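Local coordinates for amino acid ABC superfamily ATP binding cassette transporter, binding protein (Streptococcus pneumoniae, PDB 4H5G), which binds L-arginine as the substrate-binding protein of an ABC transporter and probably delivers this amino acid to the membrane permease for uptake, at residues Leu59-Phe63 with Asp64-Thr68; Ala84-Glu87 with Arg88-Val91; Lys217-Gln220 with Lys221-Glu225; Glu225-Tyr228 with Gln229-Glu233. One frame throughout, in Å; residues are numbered along the deposited sequence. Where two conformers were deposited one is given.

Interaction 1: Leu59-Phe63 with Asp64-Thr68; sequences LSMSF and DNVLT. With ARG (arginine), chain L.
Met61 lays its side chain across the opening of helix 66-71, its CG 3.7 Å from Val66 CG2 and the two side chains running obliquely to each other. CG sits between the backbone N and the carbonyl carbon (chi1 65°) and the next torsion is extended, which carries the sulfur to the backbone of that turn, Met61 SD being 3.4 Å from Asn65 O. The chain passes from strand 55-60 to helix 66-71 through a tight turn held by two backbone bonds. Asn65 N donates to Ser62 O at 3.1 Å, and Val66 N donates to Phe63 O at 2.9 Å with an N-H...O angle of 165°; both donors stand well above the plane of the carbonyl they meet. Phe63 O accepts a second hydrogen bond, from a water, which in turn accepts from Leu67 N, so the carbonyl is gripped from two sources and the opening turn of the helix is bridged by solvent. The Phe63 side chain leaves in another direction. With CG anti to the backbone N (chi1 -176°), the ring reaches the bound arginine, whose CD sits 3.5 Å above one face, offset toward the rim. Phe63 CD1 comes within 3.3 Å of the ligand NE. Ser19 and Thr132 also touch this phenyl group, and Arg88 packs against it. The ligand is thus met here by an aromatic hydrocarbon surface: the ring covers its CD and the start of its guanidinium and offers neither a hydrogen bond, while its polar ends must be matched by other residues, among them Asp21, Asp171 and Arg88.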
loop_
_atom_site.group_PDB
_atom_site.type_symbol
_atom_site.label_atom_id
_atom_site.label_comp_id
_atom_site.label_asym_id
_atom_site.label_seq_id
_atom_site.Cartn_x
_atom_site.Cartn_y
_atom_site.Cartn_z
ATOM N N LEU A 59 -7.620 0.721 -11.935
ATOM C CA LEU A 59 -8.302 -0.571 -11.908
ATOM C C LEU A 59 -8.248 -1.076 -10.476
ATOM O O LEU A 59 -7.183 -1.440 -9.994
ATOM C CB LEU A 59 -7.581 -1.543 -12.850
ATOM C CG LEU A 59 -8.137 -2.959 -12.979
ATOM C CD1 LEU A 59 -9.572 -2.958 -13.514
ATOM C CD2 LEU A 59 -7.211 -3.780 -13.885
ATOM N N SER A 60 -9.390 -1.073 -9.787
ATOM C CA SER A 60 -9.436 -1.446 -8.370
ATOM C C SER A 60 -9.728 -2.935 -8.161
ATOM O O SER A 60 -10.598 -3.510 -8.819
ATOM C CB SER A 60 -10.503 -0.619 -7.639
ATOM O OG SER A 60 -10.131 0.739 -7.570
ATOM N N MET A 61 -9.020 -3.541 -7.215
ATOM C CA MET A 61 -9.232 -4.945 -6.884
ATOM C C MET A 61 -8.673 -5.198 -5.494
ATOM O O MET A 61 -8.196 -4.280 -4.846
ATOM C CB MET A 61 -8.495 -5.806 -7.897
ATOM C CG MET A 61 -6.991 -5.605 -7.815
ATOM S SD MET A 61 -6.212 -6.255 -9.303
ATOM C CE MET A 61 -6.717 -5.023 -10.503
ATOM N N SER A 62 -8.722 -6.434 -5.019
ATOM C CA SER A 62 -8.114 -6.707 -3.720
ATOM C C SER A 62 -6.611 -6.803 -3.886
ATOM O O SER A 62 -6.115 -7.143 -4.964
ATOM C CB SER A 62 -8.668 -7.994 -3.118
ATOM O OG SER A 62 -10.053 -7.874 -2.861
ATOM N N PHE A 63 -5.877 -6.529 -2.815
ATOM C CA PHE A 63 -4.429 -6.462 -2.933
ATOM C C PHE A 63 -3.816 -7.737 -3.484
ATOM O O PHE A 63 -2.916 -7.674 -4.326
ATOM C CB PHE A 63 -3.736 -6.089 -1.624
ATOM C CG PHE A 63 -2.244 -5.934 -1.787
ATOM C CD1 PHE A 63 -1.711 -4.758 -2.282
ATOM C CD2 PHE A 63 -1.387 -6.993 -1.518
ATOM C CE1 PHE A 63 -0.340 -4.622 -2.459
ATOM C CE2 PHE A 63 -0.018 -6.874 -1.716
ATOM C CZ PHE A 63 0.506 -5.690 -2.180
ATOM N N ASP A 64 -4.296 -8.887 -3.014
ATOM C CA ASP A 64 -3.682 -10.165 -3.381
ATOM C C ASP A 64 -3.816 -10.536 -4.861
ATOM O O ASP A 64 -3.233 -11.532 -5.307
ATOM C CB ASP A 64 -4.145 -11.330 -2.479
ATOM C CG ASP A 64 -5.639 -11.570 -2.522
ATOM O OD1 ASP A 64 -6.351 -10.896 -3.289
ATOM O OD2 ASP A 64 -6.102 -12.460 -1.779
ATOM N N ASN A 65 -4.541 -9.718 -5.624
ATOM C CA ASN A 65 -4.609 -9.925 -7.078
ATOM C C ASN A 65 -3.971 -8.804 -7.893
ATOM O O ASN A 65 -3.978 -8.858 -9.124
ATOM C CB ASN A 65 -6.059 -10.160 -7.534
ATOM C CG ASN A 65 -6.187 -11.359 -8.460
ATOM O OD1 ASN A 65 -5.200 -12.048 -8.741
ATOM N ND2 ASN A 65 -7.401 -11.628 -8.918
ATOM N N VAL A 66 -3.415 -7.801 -7.216
ATOM C CA VAL A 66 -2.837 -6.650 -7.908
ATOM C C VAL A 66 -1.637 -7.053 -8.773
ATOM O O VAL A 66 -1.586 -6.746 -9.972
ATOM C CB VAL A 66 -2.466 -5.527 -6.907
ATOM C CG1 VAL A 66 -1.514 -4.522 -7.546
ATOM C CG2 VAL A 66 -3.719 -4.809 -6.384
ATOM N N LEU A 67 -0.674 -7.757 -8.183
ATOM C CA LEU A 67 0.493 -8.174 -8.969
ATOM C C LEU A 67 0.137 -9.177 -10.072
ATOM O O LEU A 67 0.677 -9.129 -11.184
ATOM C CB LEU A 67 1.597 -8.705 -8.047
ATOM C CG LEU A 67 2.230 -7.592 -7.209
ATOM C CD1 LEU A 67 3.187 -8.209 -6.183
ATOM C CD2 LEU A 67 2.981 -6.599 -8.094
ATOM N N THR A 68 -0.784 -10.093 -9.797
ATOM C CA THR A 68 -1.210 -11.064 -10.805
ATOM C C THR A 68 -1.859 -10.364 -12.002
ATOM O O THR A 68 -1.648 -10.745 -13.150
ATOM C CB THR A 68 -2.177 -12.112 -10.201
ATOM O OG1 THR A 68 -1.477 -12.877 -9.208
ATOM C CG2 THR A 68 -2.724 -13.049 -11.274
HETATM N N ARG L . 3.440 -2.930 1.688
HETATM C CA ARG L . 2.780 -4.236 1.826
HETATM C C ARG L . 3.129 -5.151 0.673
HETATM O O ARG L . 3.594 -4.715 -0.393
HETATM C CB ARG L . 1.256 -4.078 1.923
HETATM C CG ARG L . 0.630 -3.226 0.823
HETATM C CD ARG L . -0.904 -3.299 0.861
HETATM N NE ARG L . -1.517 -2.349 -0.079
HETATM C CZ ARG L . -2.824 -2.159 -0.228
HETATM N NH1 ARG L . -3.275 -1.263 -1.104
HETATM N NH2 ARG L . -3.678 -2.865 0.504
HETATM O OXT ARG L . 2.959 -6.367 0.787
HETATM O O HOH W 1 -0.559 -8.753 -5.234
#

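Interaction 2: Ala84-Glu87 with Arg88-Val91; sequences ATDE and RKEV. With ARG (arginine), chain L.
Thr85 turns OG1 between its backbone N and carbonyl carbon (chi1 69°), which swings the hydroxyl over the start of helix 86-89, while Arg88 runs extended from CG to NE and carries its guanidinium to the bound arginine. The two side chains meet where they cross. Thr85 OG1 accepts from Arg88 N at 3.0 Å, the capping bond of an N-cap threonine, and the same oxygen lies 3.3 Å from Arg88 CG, against the root of the long side chain. Beyond the cap, Lys89 N donates to Thr85 O at 2.9 Å, and Glu90 N is held by Glu87 O with only a weak second bond to Asp86 O. Lys89 runs extended past Thr85 O, CE standing 3.4 Å from Ala84 O; its NZ donates to a water lying near Ala84 O and Asp86 OD1. Glu87 turns its carboxylate to a salt bridge with Lys195.

At the far end of Arg88, the ligand carboxylate lies at the edge of the guanidinium, its carbon in the plane of that group. Arg88 NH1 donates to the ligand O at 2.8 Å, nearly straight at 171°, and Arg88 NH2 donates to the ligand OXT at 3.0 Å. Ser83 O also takes a bond from NH1, fixing the rotation of the group, and Gly131 O receives a weak one from NH2. This two-pronged arginine-carboxylate pairing, launched from a short, weakly bonded helix with a threonine N-cap, is characteristic of the alpha-carboxylate site in family 3 amino-acid-binding proteins of the type II periplasmic fold.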
loop_
_atom_site.group_PDB
_atom_site.type_symbol
_atom_site.label_atom_id
_atom_site.label_comp_id
_atom_site.label_asym_id
_atom_site.label_seq_id
_atom_site.Cartn_x
_atom_site.Cartn_y
_atom_site.Cartn_z
ATOM N N ALA A 84 9.022 -3.398 -2.529
ATOM C CA ALA A 84 9.859 -3.983 -3.582
ATOM C C ALA A 84 10.788 -5.064 -3.009
ATOM O O ALA A 84 11.998 -4.855 -2.850
ATOM C CB ALA A 84 10.653 -2.893 -4.297
ATOM N N THR A 85 10.217 -6.234 -2.726
ATOM C CA THR A 85 10.985 -7.319 -2.099
ATOM C C THR A 85 11.848 -8.087 -3.098
ATOM O O THR A 85 11.583 -8.078 -4.297
ATOM C CB THR A 85 10.042 -8.317 -1.409
ATOM O OG1 THR A 85 9.299 -9.017 -2.412
ATOM C CG2 THR A 85 9.068 -7.586 -0.482
ATOM N N ASP A 86 12.874 -8.764 -2.591
ATOM C CA ASP A 86 13.727 -9.587 -3.441
ATOM C C ASP A 86 12.906 -10.651 -4.173
ATOM O O ASP A 86 13.124 -10.908 -5.357
ATOM C CB ASP A 86 14.836 -10.237 -2.610
ATOM C CG ASP A 86 15.895 -9.244 -2.166
ATOM O OD1 ASP A 86 15.998 -8.154 -2.764
ATOM O OD2 ASP A 86 16.637 -9.558 -1.212
ATOM N N GLU A 87 11.953 -11.243 -3.459
ATOM C CA GLU A 87 11.087 -12.285 -4.015
ATOM C C GLU A 87 10.290 -11.726 -5.188
ATOM O O GLU A 87 10.207 -12.326 -6.266
ATOM C CB GLU A 87 10.131 -12.824 -2.939
ATOM C CG GLU A 87 10.804 -13.602 -1.803
ATOM C CD GLU A 87 11.796 -12.769 -0.997
ATOM O OE1 GLU A 87 11.518 -11.570 -0.764
ATOM O OE2 GLU A 87 12.862 -13.306 -0.616
ATOM N N ARG A 88 9.708 -10.556 -4.984
ATOM C CA ARG A 88 8.897 -9.956 -6.034
ATOM C C ARG A 88 9.750 -9.517 -7.211
ATOM O O ARG A 88 9.294 -9.527 -8.350
ATOM C CB ARG A 88 8.074 -8.797 -5.477
ATOM C CG ARG A 88 6.909 -9.271 -4.608
ATOM C CD ARG A 88 6.313 -8.129 -3.830
ATOM N NE ARG A 88 5.155 -8.550 -3.041
ATOM C CZ ARG A 88 4.528 -7.763 -2.179
ATOM N NH1 ARG A 88 4.973 -6.532 -1.984
ATOM N NH2 ARG A 88 3.474 -8.210 -1.508
ATOM N N LYS A 89 11.000 -9.154 -6.936
ATOM C CA LYS A 89 11.904 -8.734 -8.006
ATOM C C LYS A 89 12.294 -9.875 -8.940
ATOM O O LYS A 89 12.846 -9.634 -10.010
ATOM C CB LYS A 89 13.158 -8.062 -7.427
ATOM C CG LYS A 89 12.900 -6.674 -6.849
ATOM C CD LYS A 89 14.169 -6.091 -6.206
ATOM C CE LYS A 89 13.930 -4.677 -5.656
ATOM N NZ LYS A 89 15.176 -4.117 -5.026
ATOM N N GLU A 90 12.028 -11.112 -8.531
ATOM C CA GLU A 90 12.262 -12.259 -9.407
ATOM C C GLU A 90 11.254 -12.292 -10.554
ATOM O O GLU A 90 11.534 -12.831 -11.624
ATOM C CB GLU A 90 12.183 -13.566 -8.620
ATOM C CG GLU A 90 13.268 -13.709 -7.580
ATOM C CD GLU A 90 13.104 -14.952 -6.727
ATOM O OE1 GLU A 90 12.549 -15.958 -7.219
ATOM O OE2 GLU A 90 13.536 -14.917 -5.556
ATOM N N VAL A 91 10.083 -11.710 -10.322
ATOM C CA VAL A 91 8.962 -11.791 -11.263
ATOM C C VAL A 91 8.678 -10.460 -11.955
ATOM O O VAL A 91 8.329 -10.435 -13.132
ATOM C CB VAL A 91 7.671 -12.256 -10.538
ATOM C CG1 VAL A 91 6.486 -12.344 -11.521
ATOM C CG2 VAL A 91 7.901 -13.580 -9.838
HETATM N N ARG L . 3.440 -2.930 1.688
HETATM C CA ARG L . 2.780 -4.236 1.826
HETATM C C ARG L . 3.129 -5.151 0.673
HETATM O O ARG L . 3.594 -4.715 -0.393
HETATM C CB ARG L . 1.256 -4.078 1.923
HETATM C CG ARG L . 0.630 -3.226 0.823
HETATM C CD ARG L . -0.904 -3.299 0.861
HETATM N NE ARG L . -1.517 -2.349 -0.079
HETATM C CZ ARG L . -2.824 -2.159 -0.228
HETATM N NH1 ARG L . -3.275 -1.263 -1.104
HETATM N NH2 ARG L . -3.678 -2.865 0.504
HETATM O OXT ARG L . 2.959 -6.367 0.787
HETATM O O HOH W 2 14.710 -5.659 -2.565
#

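Interaction 3: Lys217-Gln220 with Lys221-Glu225; sequences KVIQ and KLKDE. With EDO (1,2-ethanediol), chain K.
Two turns of the long helix 209-225, near its C-terminal end, make up this contact, and residues spaced four apart meet along them. On the outward side Gln220 reaches Asp224: bent at chi2 (62°), the glutamine curls along the helix and its NE2 donates to Asp224 OD1 at 2.9 Å, coming in from above the carboxylate plane. Amide and carboxylate planes are 33° apart, and the bond is somewhat bent at 144°. The other end of the amide is also occupied, since Gln220 OE1 accepts from a water that itself accepts from Lys223 NZ at 2.7 Å. That ammonium group has a further partner in Pro97 O, so the end of Lys223 ties the helix to the loop beside it.

The arrangement is that of an amphipathic helix, with regular i to i+4 backbone bonds such as Lys223 N to Ile219 O at 2.9 Å. On the buried side Val218 and Leu222 lie side by side and point the same way, Val218 CG1 being 4.2 Å from Leu222 CD1; both press on helix 40-52, Val218 against Ala47 and Leu222 against Met44. Ile219 faces Ser95, Ile96 and Tyr98 instead. Facing solvent, Lys221 NZ forms a salt bridge with Glu225 OE2 at 3.2 Å, the hydrogen bond within it being weak, and Lys217 NZ donates a weak bond to an ethanediol molecule, probably from the crystallisation liquor.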
loop_
_atom_site.group_PDB
_atom_site.type_symbol
_atom_site.label_atom_id
_atom_site.label_comp_id
_atom_site.label_asym_id
_atom_site.label_seq_id
_atom_site.Cartn_x
_atom_site.Cartn_y
_atom_site.Cartn_z
ATOM N N LYS A 217 11.801 8.830 -13.678
ATOM C CA LYS A 217 12.016 10.267 -13.843
ATOM C C LYS A 217 10.976 11.040 -13.038
ATOM O O LYS A 217 11.298 12.003 -12.326
ATOM C CB LYS A 217 11.931 10.646 -15.326
ATOM C CG LYS A 217 11.927 12.140 -15.577
ATOM C CD LYS A 217 11.642 12.421 -17.046
ATOM C CE LYS A 217 11.494 13.909 -17.288
ATOM N NZ LYS A 217 12.797 14.595 -17.079
ATOM N N VAL A 218 9.724 10.606 -13.140
ATOM C CA VAL A 218 8.649 11.274 -12.400
ATOM C C VAL A 218 8.856 11.126 -10.893
ATOM O O VAL A 218 8.738 12.102 -10.138
ATOM C CB VAL A 218 7.278 10.718 -12.813
ATOM C CG1 VAL A 218 6.166 11.293 -11.926
ATOM C CG2 VAL A 218 7.015 11.068 -14.280
ATOM N N ILE A 219 9.183 9.911 -10.460
ATOM C CA ILE A 219 9.390 9.651 -9.024
ATOM C C ILE A 219 10.574 10.430 -8.469
ATOM O O ILE A 219 10.510 10.974 -7.358
ATOM C CB ILE A 219 9.568 8.142 -8.733
ATOM C CG1 ILE A 219 8.226 7.426 -8.887
ATOM C CG2 ILE A 219 10.103 7.910 -7.317
ATOM C CD1 ILE A 219 8.361 5.918 -8.840
ATOM N N GLN A 220 11.653 10.510 -9.234
ATOM C CA GLN A 220 12.825 11.242 -8.740
ATOM C C GLN A 220 12.474 12.710 -8.542
ATOM O O GLN A 220 12.903 13.352 -7.576
ATOM C CB GLN A 220 14.030 11.096 -9.682
ATOM C CG GLN A 220 15.332 11.615 -9.056
ATOM C CD GLN A 220 15.744 10.849 -7.786
ATOM O OE1 GLN A 220 16.228 9.713 -7.863
ATOM N NE2 GLN A 220 15.550 11.474 -6.613
ATOM N N LYS A 221 11.685 13.250 -9.460
ATOM C CA LYS A 221 11.276 14.651 -9.344
ATOM C C LYS A 221 10.375 14.865 -8.124
ATOM O O LYS A 221 10.518 15.856 -7.396
ATOM C CB LYS A 221 10.571 15.077 -10.631
ATOM C CG LYS A 221 9.743 16.326 -10.502
ATOM C CD LYS A 221 10.570 17.547 -10.734
ATOM C CE LYS A 221 9.705 18.634 -11.352
ATOM N NZ LYS A 221 10.551 19.714 -11.927
ATOM N N LEU A 222 9.457 13.939 -7.888
ATOM C CA LEU A 222 8.581 14.020 -6.702
ATOM C C LEU A 222 9.396 13.982 -5.412
ATOM O O LEU A 222 9.187 14.796 -4.509
ATOM C CB LEU A 222 7.558 12.876 -6.695
ATOM C CG LEU A 222 6.540 12.841 -7.834
ATOM C CD1 LEU A 222 5.744 11.543 -7.764
ATOM C CD2 LEU A 222 5.599 14.036 -7.770
ATOM N N LYS A 223 10.332 13.042 -5.316
ATOM C CA LYS A 223 11.149 12.953 -4.101
ATOM C C LYS A 223 12.016 14.190 -3.928
ATOM O O LYS A 223 12.202 14.673 -2.804
ATOM C CB LYS A 223 12.024 11.678 -4.102
ATOM C CG LYS A 223 11.229 10.371 -4.094
ATOM C CD LYS A 223 12.128 9.182 -3.728
ATOM C CE LYS A 223 13.184 8.943 -4.823
ATOM N NZ LYS A 223 13.955 7.655 -4.595
ATOM N N ASP A 224 12.563 14.702 -5.031
ATOM C CA ASP A 224 13.424 15.884 -4.959
ATOM C C ASP A 224 12.667 17.109 -4.475
ATOM O O ASP A 224 13.236 17.986 -3.847
ATOM C CB ASP A 224 14.074 16.201 -6.323
ATOM C CG ASP A 224 15.151 15.196 -6.716
ATOM O OD1 ASP A 224 15.440 14.282 -5.915
ATOM O OD2 ASP A 224 15.718 15.333 -7.832
ATOM N N GLU A 225 11.374 17.165 -4.760
ATOM C CA GLU A 225 10.598 18.349 -4.401
ATOM C C GLU A 225 9.768 18.133 -3.133
ATOM O O GLU A 225 9.027 19.019 -2.710
ATOM C CB GLU A 225 9.712 18.789 -5.591
ATOM C CG GLU A 225 10.540 19.291 -6.776
ATOM C CD GLU A 225 9.717 19.827 -7.945
ATOM O OE1 GLU A 225 8.492 19.600 -7.995
ATOM O OE2 GLU A 225 10.318 20.485 -8.824
HETATM C C1 EDO K . 10.147 17.610 -18.752
HETATM O O1 EDO K . 9.554 16.394 -19.231
HETATM C C2 EDO K . 11.078 17.348 -17.573
HETATM O O2 EDO K . 12.449 17.363 -17.995
HETATM O O HOH W 3 16.191 7.727 -6.167
#

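Interaction 4: Glu225-Tyr228 with Gln229-Glu233; sequences EGTY and QSYLE
Thr227 points its methyl group over the face of the Tyr231 ring, a CH-pi contact in the first turn of helix 227-235. Thr227 CG2 stands 3.7 Å from the ring centroid, 25° off the normal, and the two side chains lie obliquely to each other. This turn follows directly on a Schellman motif: Gly226, with its positive phi of 72°, ends the preceding helix and is at the same time the N-cap of the new one. Its carbonyl accepts from Ser230 N at 3.1 Å.

Tyr228 heads off differently. With CG anti to the backbone N (chi1 -166°), its side chain crosses that of Tyr231 at about a right angle, Tyr228 CD1 to Tyr231 CD2 being 4.1 Å, and the CE2 side of the ring reaches Leu232, where CE2 comes within 3.6 Å of Leu232 CG. The buried phenol also meets the rings of Tyr98 and Tyr99, and its hydroxyl is hydrogen-bonded to Asp41, which joins this helix to helix 40-52. Over the same face of Tyr231 as the methyl, offset toward the rim, lies Thr227 O, 3.3 Å from the ring plane and accepting from Tyr231 N at 2.8 Å.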
loop_
_atom_site.group_PDB
_atom_site.type_symbol
_atom_site.label_atom_id
_atom_site.label_comp_id
_atom_site.label_asym_id
_atom_site.label_seq_id
_atom_site.Cartn_x
_atom_site.Cartn_y
_atom_site.Cartn_z
ATOM N N GLU A 225 11.374 17.165 -4.760
ATOM C CA GLU A 225 10.598 18.349 -4.401
ATOM C C GLU A 225 9.768 18.133 -3.133
ATOM O O GLU A 225 9.027 19.019 -2.710
ATOM C CB GLU A 225 9.712 18.789 -5.591
ATOM C CG GLU A 225 10.540 19.291 -6.776
ATOM C CD GLU A 225 9.717 19.827 -7.945
ATOM O OE1 GLU A 225 8.492 19.600 -7.995
ATOM O OE2 GLU A 225 10.318 20.485 -8.824
ATOM N N GLY A 226 9.907 16.946 -2.543
ATOM C CA GLY A 226 9.163 16.570 -1.346
ATOM C C GLY A 226 7.690 16.303 -1.610
ATOM O O GLY A 226 6.872 16.291 -0.691
ATOM N N THR A 227 7.357 16.067 -2.873
ATOM C CA THR A 227 5.957 16.041 -3.304
ATOM C C THR A 227 5.209 14.806 -2.824
ATOM O O THR A 227 4.008 14.869 -2.533
ATOM C CB THR A 227 5.863 16.142 -4.843
ATOM O OG1 THR A 227 6.633 17.275 -5.279
ATOM C CG2 THR A 227 4.415 16.343 -5.290
ATOM N N TYR A 228 5.888 13.666 -2.761
ATOM C CA TYR A 228 5.173 12.463 -2.332
ATOM C C TYR A 228 4.769 12.612 -0.859
ATOM O O TYR A 228 3.628 12.312 -0.485
ATOM C CB TYR A 228 5.938 11.150 -2.598
ATOM C CG TYR A 228 4.983 9.977 -2.449
ATOM C CD1 TYR A 228 4.221 9.540 -3.521
ATOM C CD2 TYR A 228 4.779 9.380 -1.215
ATOM C CE1 TYR A 228 3.307 8.494 -3.376
ATOM C CE2 TYR A 228 3.869 8.338 -1.054
ATOM C CZ TYR A 228 3.137 7.905 -2.137
ATOM O OH TYR A 228 2.231 6.871 -1.961
ATOM N N GLN A 229 5.688 13.118 -0.038
ATOM C CA GLN A 229 5.353 13.464 1.350
ATOM C C GLN A 229 4.173 14.430 1.389
ATOM O O GLN A 229 3.247 14.250 2.169
ATOM C CB GLN A 229 6.568 14.075 2.069
ATOM C CG GLN A 229 6.320 14.476 3.534
ATOM C CD GLN A 229 6.018 13.299 4.443
ATOM O OE1 GLN A 229 5.242 13.420 5.408
ATOM N NE2 GLN A 229 6.633 12.155 4.157
ATOM N N SER A 230 4.196 15.448 0.535
ATOM C CA SER A 230 3.084 16.405 0.502
ATOM C C SER A 230 1.757 15.743 0.100
ATOM O O SER A 230 0.691 16.082 0.636
ATOM C CB SER A 230 3.409 17.582 -0.419
ATOM O OG SER A 230 4.439 18.386 0.130
ATOM N N TYR A 231 1.826 14.819 -0.850
ATOM C CA TYR A 231 0.631 14.069 -1.277
ATOM C C TYR A 231 0.049 13.273 -0.118
ATOM O O TYR A 231 -1.168 13.198 0.041
ATOM C CB TYR A 231 0.982 13.052 -2.374
ATOM C CG TYR A 231 1.258 13.565 -3.775
ATOM C CD1 TYR A 231 0.856 14.824 -4.197
ATOM C CD2 TYR A 231 1.908 12.741 -4.696
ATOM C CE1 TYR A 231 1.115 15.253 -5.512
ATOM C CE2 TYR A 231 2.159 13.155 -5.989
ATOM C CZ TYR A 231 1.766 14.402 -6.390
ATOM O OH TYR A 231 2.042 14.785 -7.693
ATOM N N LEU A 232 0.915 12.633 0.663
ATOM C CA LEU A 232 0.450 11.854 1.818
ATOM C C LEU A 232 -0.235 12.754 2.837
ATOM O O LEU A 232 -1.258 12.384 3.419
ATOM C CB LEU A 232 1.620 11.125 2.486
ATOM C CG LEU A 232 2.244 9.959 1.721
ATOM C CD1 LEU A 232 3.589 9.613 2.342
ATOM C CD2 LEU A 232 1.334 8.732 1.734
ATOM N N GLU A 233 0.334 13.932 3.067
ATOM C CA GLU A 233 -0.259 14.832 4.054
ATOM C C GLU A 233 -1.611 15.366 3.596
ATOM O O GLU A 233 -2.534 15.540 4.400
ATOM C CB GLU A 233 0.723 15.959 4.415
ATOM C CG GLU A 233 1.998 15.405 5.011
ATOM C CD GLU A 233 3.011 16.472 5.359
ATOM O OE1 GLU A 233 2.717 17.667 5.155
ATOM O OE2 GLU A 233 4.105 16.098 5.836
HETATM O O HOH W 4 6.416 19.470 -1.649
#

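In the fold
The four contacts follow one another along the chain. Interactions 1 and 2, with centres 16 Å apart, flank the arginine pocket: both touch the ligand, and they meet where Leu67 CD1 lies 3.7 Å from Arg88 NE. One supplies an aromatic surface, the other the carboxylate grip. Interactions 3 and 4, with centres 10 Å apart, share Glu225, just before the glycine that separates helices 209-225 and 227-235, and Leu222 packs against Tyr231. Interactions 1 and 4 lie on opposite sides of the chain's centre, about 24 Å between centres. Interactions 3 and 4 do not touch the ligand, the Tyr228 side chain being about 10 Å from it; they pack helices 209-225 and 227-235 on helix 40-52.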